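Protein Thf1 (Thermosynechococcus elongatus, PDB 5MJR) may take part in the biogenesis of photosynthetic membranes and associates with the FtsH protease complex involved in photosystem II repair. Local coordinates at residues G146-L151 with E187-D192. Residues are numbered along the deposited sequence; the frame is centred on the assembly and turned at random. Where two conformers were deposited one is given.
Sequences GKYSRL and EKVKRD. With SO4 (sulfate ion), chain B.
The phenol of Y148 reaches across to the carboxylate of D192, its OH donating a hydrogen bond to D192 OD2 at 2.6 Å. The two side chains extend to meet each other with ring and carboxylate nearly coplanar (9° between planes), and the hydroxyl meets OD2 on its anti side. OD2 also lies in the ring plane at its edge, 3.1 Å from Y148 CE2. Carbon atoms of the helix lie against the ring: K188 CB is 3.7 Å from Y148 CE2, while V189 CG2 packs near Y148 CE1, its side chain crossing the phenol at about a right angle. R150 CB lies 3.6 Å from D192 OD2, whereas its guanidinium runs off to a salt bridge with E53 on helix 41-58.

In this all-helical protein of the THF1 family, the contact joins the loop that leads into helix 150-162 to the first turns of helix 186-198. S149 is the N-cap of the former helix, its OG accepting from L151 N at 2.9 Å. With CG anti to the backbone N (chi1 169°), the Y148 ring is laid across to K188 and D192 of helix 186-198.

Behind the tyrosine bond, R191 holds both D192 oxygens: NE binds OD1 at 2.8 Å, well out of the carboxylate plane, and NH2 meets OD2 on the syn side at 3.0 Å. OD2 thus accepts from both Y148 and R191, which probably stabilises its negative charge. The outer edge of the guanidinium holds a sulfate ion, probably from the crystallisation liquor, through R191 NH1 and O2, 2.8 Å apart, and NH2 to O3; K188 NZ grips sulfate O1.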
loop_
_atom_site.group_PDB
_atom_site.type_symbol
_atom_site.label_atom_id
_atom_site.label_comp_id
_atom_site.label_asym_id
_atom_site.label_seq_id
_atom_site.Cartn_x
_atom_site.Cartn_y
_atom_site.Cartn_z
ATOM N N GLY A 146 -10.522 11.192 5.971
ATOM C CA GLY A 146 -11.065 10.692 4.756
ATOM C C GLY A 146 -10.912 9.190 4.647
ATOM O O GLY A 146 -10.536 8.446 5.549
ATOM N N LYS A 147 -11.309 8.687 3.499
ATOM C CA LYS A 147 -11.663 7.244 3.298
ATOM C C LYS A 147 -10.422 6.379 3.587
ATOM O O LYS A 147 -9.350 6.584 3.036
ATOM C CB LYS A 147 -12.093 7.044 1.858
ATOM C CG LYS A 147 -12.320 5.602 1.462
ATOM C CD LYS A 147 -13.466 4.975 2.150
ATOM C CE LYS A 147 -13.702 3.549 1.662
ATOM N NZ LYS A 147 -14.812 2.959 2.432
ATOM N N TYR A 148 -10.650 5.416 4.464
ATOM C CA TYR A 148 -9.673 4.420 4.815
ATOM C C TYR A 148 -9.794 3.158 3.943
ATOM O O TYR A 148 -10.916 2.683 3.704
ATOM C CB TYR A 148 -9.859 4.029 6.286
ATOM C CG TYR A 148 -9.078 2.793 6.724
ATOM C CD1 TYR A 148 -7.769 2.857 7.085
ATOM C CD2 TYR A 148 -9.677 1.536 6.700
ATOM C CE1 TYR A 148 -7.055 1.740 7.394
ATOM C CE2 TYR A 148 -8.978 0.371 7.011
ATOM C CZ TYR A 148 -7.674 0.470 7.384
ATOM O OH TYR A 148 -6.961 -0.628 7.716
ATOM N N SER A 149 -8.638 2.655 3.537
ATOM C CA SER A 149 -8.482 1.384 2.804
ATOM C C SER A 149 -7.575 0.470 3.598
ATOM O O SER A 149 -6.583 0.925 4.216
ATOM C CB SER A 149 -7.836 1.725 1.436
ATOM O OG SER A 149 -7.471 0.533 0.703
ATOM N N ARG A 150 -7.752 -0.836 3.411
ATOM C CA ARG A 150 -6.730 -1.782 3.896
ATOM C C ARG A 150 -5.377 -1.496 3.346
ATOM O O ARG A 150 -4.365 -1.842 3.928
ATOM C CB ARG A 150 -7.192 -3.228 3.574
ATOM C CG ARG A 150 -7.209 -3.553 2.144
ATOM C CD ARG A 150 -5.947 -4.304 1.724
ATOM N NE ARG A 150 -5.889 -4.483 0.289
ATOM C CZ ARG A 150 -5.010 -5.262 -0.341
ATOM N NH1 ARG A 150 -4.072 -5.944 0.350
ATOM N NH2 ARG A 150 -4.989 -5.234 -1.662
ATOM N N LEU A 151 -5.314 -0.868 2.140
ATOM C CA LEU A 151 -4.005 -0.449 1.623
ATOM C C LEU A 151 -3.264 0.525 2.518
ATOM O O LEU A 151 -2.033 0.502 2.518
ATOM C CB LEU A 151 -4.142 0.040 0.166
ATOM C CG LEU A 151 -4.553 -0.973 -0.895
ATOM C CD1 LEU A 151 -5.076 -0.298 -2.124
ATOM C CD2 LEU A 151 -3.388 -1.865 -1.156
ATOM N N GLU A 187 -8.002 0.016 15.059
ATOM C CA GLU A 187 -8.662 -1.293 15.161
ATOM C C GLU A 187 -8.890 -1.962 13.803
ATOM O O GLU A 187 -8.788 -3.180 13.654
ATOM C CB GLU A 187 -9.956 -1.306 16.007
ATOM C CG GLU A 187 -9.736 -1.039 17.532
ATOM C CD GLU A 187 -8.755 -2.053 18.191
ATOM O OE1 GLU A 187 -9.123 -3.269 18.220
ATOM O OE2 GLU A 187 -7.639 -1.626 18.672
ATOM N N LYS A 188 -9.207 -1.145 12.795
ATOM C CA LYS A 188 -9.260 -1.627 11.419
ATOM C C LYS A 188 -7.910 -1.983 10.845
ATOM O O LYS A 188 -7.788 -3.014 10.173
ATOM C CB LYS A 188 -9.882 -0.514 10.530
ATOM C CG LYS A 188 -11.287 -0.199 10.891
ATOM C CD LYS A 188 -11.853 0.799 9.864
ATOM C CE LYS A 188 -13.266 1.068 10.222
ATOM N NZ LYS A 188 -13.932 1.938 9.270
ATOM N N VAL A 189 -6.855 -1.254 11.206
ATOM C CA VAL A 189 -5.512 -1.635 10.844
ATOM C C VAL A 189 -5.166 -3.035 11.370
ATOM O O VAL A 189 -4.592 -3.860 10.644
ATOM C CB VAL A 189 -4.486 -0.597 11.257
ATOM C CG1 VAL A 189 -3.064 -1.055 11.069
ATOM C CG2 VAL A 189 -4.697 0.725 10.518
ATOM N N LYS A 190 -5.441 -3.303 12.654
ATOM C CA LYS A 190 -5.134 -4.616 13.228
ATOM C C LYS A 190 -5.820 -5.694 12.401
ATOM O O LYS A 190 -5.228 -6.721 12.093
ATOM C CB LYS A 190 -5.571 -4.637 14.707
ATOM C CG LYS A 190 -4.619 -3.816 15.609
ATOM C CD LYS A 190 -5.183 -3.902 17.016
ATOM C CE LYS A 190 -4.353 -3.041 17.958
ATOM N NZ LYS A 190 -4.752 -3.237 19.320
ATOM N N ARG A 191 -7.128 -5.508 12.223
ATOM C CA ARG A 191 -7.916 -6.439 11.445
ATOM C C ARG A 191 -7.323 -6.699 10.073
ATOM O O ARG A 191 -7.158 -7.850 9.638
ATOM C CB ARG A 191 -9.344 -5.887 11.323
ATOM C CG ARG A 191 -10.220 -6.646 10.328
ATOM C CD ARG A 191 -11.446 -5.785 9.891
ATOM N NE ARG A 191 -11.032 -4.745 8.960
ATOM C CZ ARG A 191 -11.766 -3.710 8.573
ATOM N NH1 ARG A 191 -12.987 -3.511 9.061
ATOM N NH2 ARG A 191 -11.229 -2.803 7.726
ATOM N N ASP A 192 -7.020 -5.649 9.361
ATOM C CA ASP A 192 -6.556 -5.733 8.008
ATOM C C ASP A 192 -5.140 -6.307 7.916
ATOM O O ASP A 192 -4.855 -7.034 6.956
ATOM C CB ASP A 192 -6.645 -4.361 7.317
ATOM C CG ASP A 192 -8.086 -3.910 7.080
ATOM O OD1 ASP A 192 -8.994 -4.784 7.091
ATOM O OD2 ASP A 192 -8.345 -2.705 6.900
HETATM S S SO4 B . -13.999 -0.550 6.510
HETATM O O1 SO4 B . -13.930 0.919 6.826
HETATM O O2 SO4 B . -14.227 -1.284 7.797
HETATM O O3 SO4 B . -12.678 -0.909 5.900
HETATM O O4 SO4 B . -15.069 -0.937 5.613
#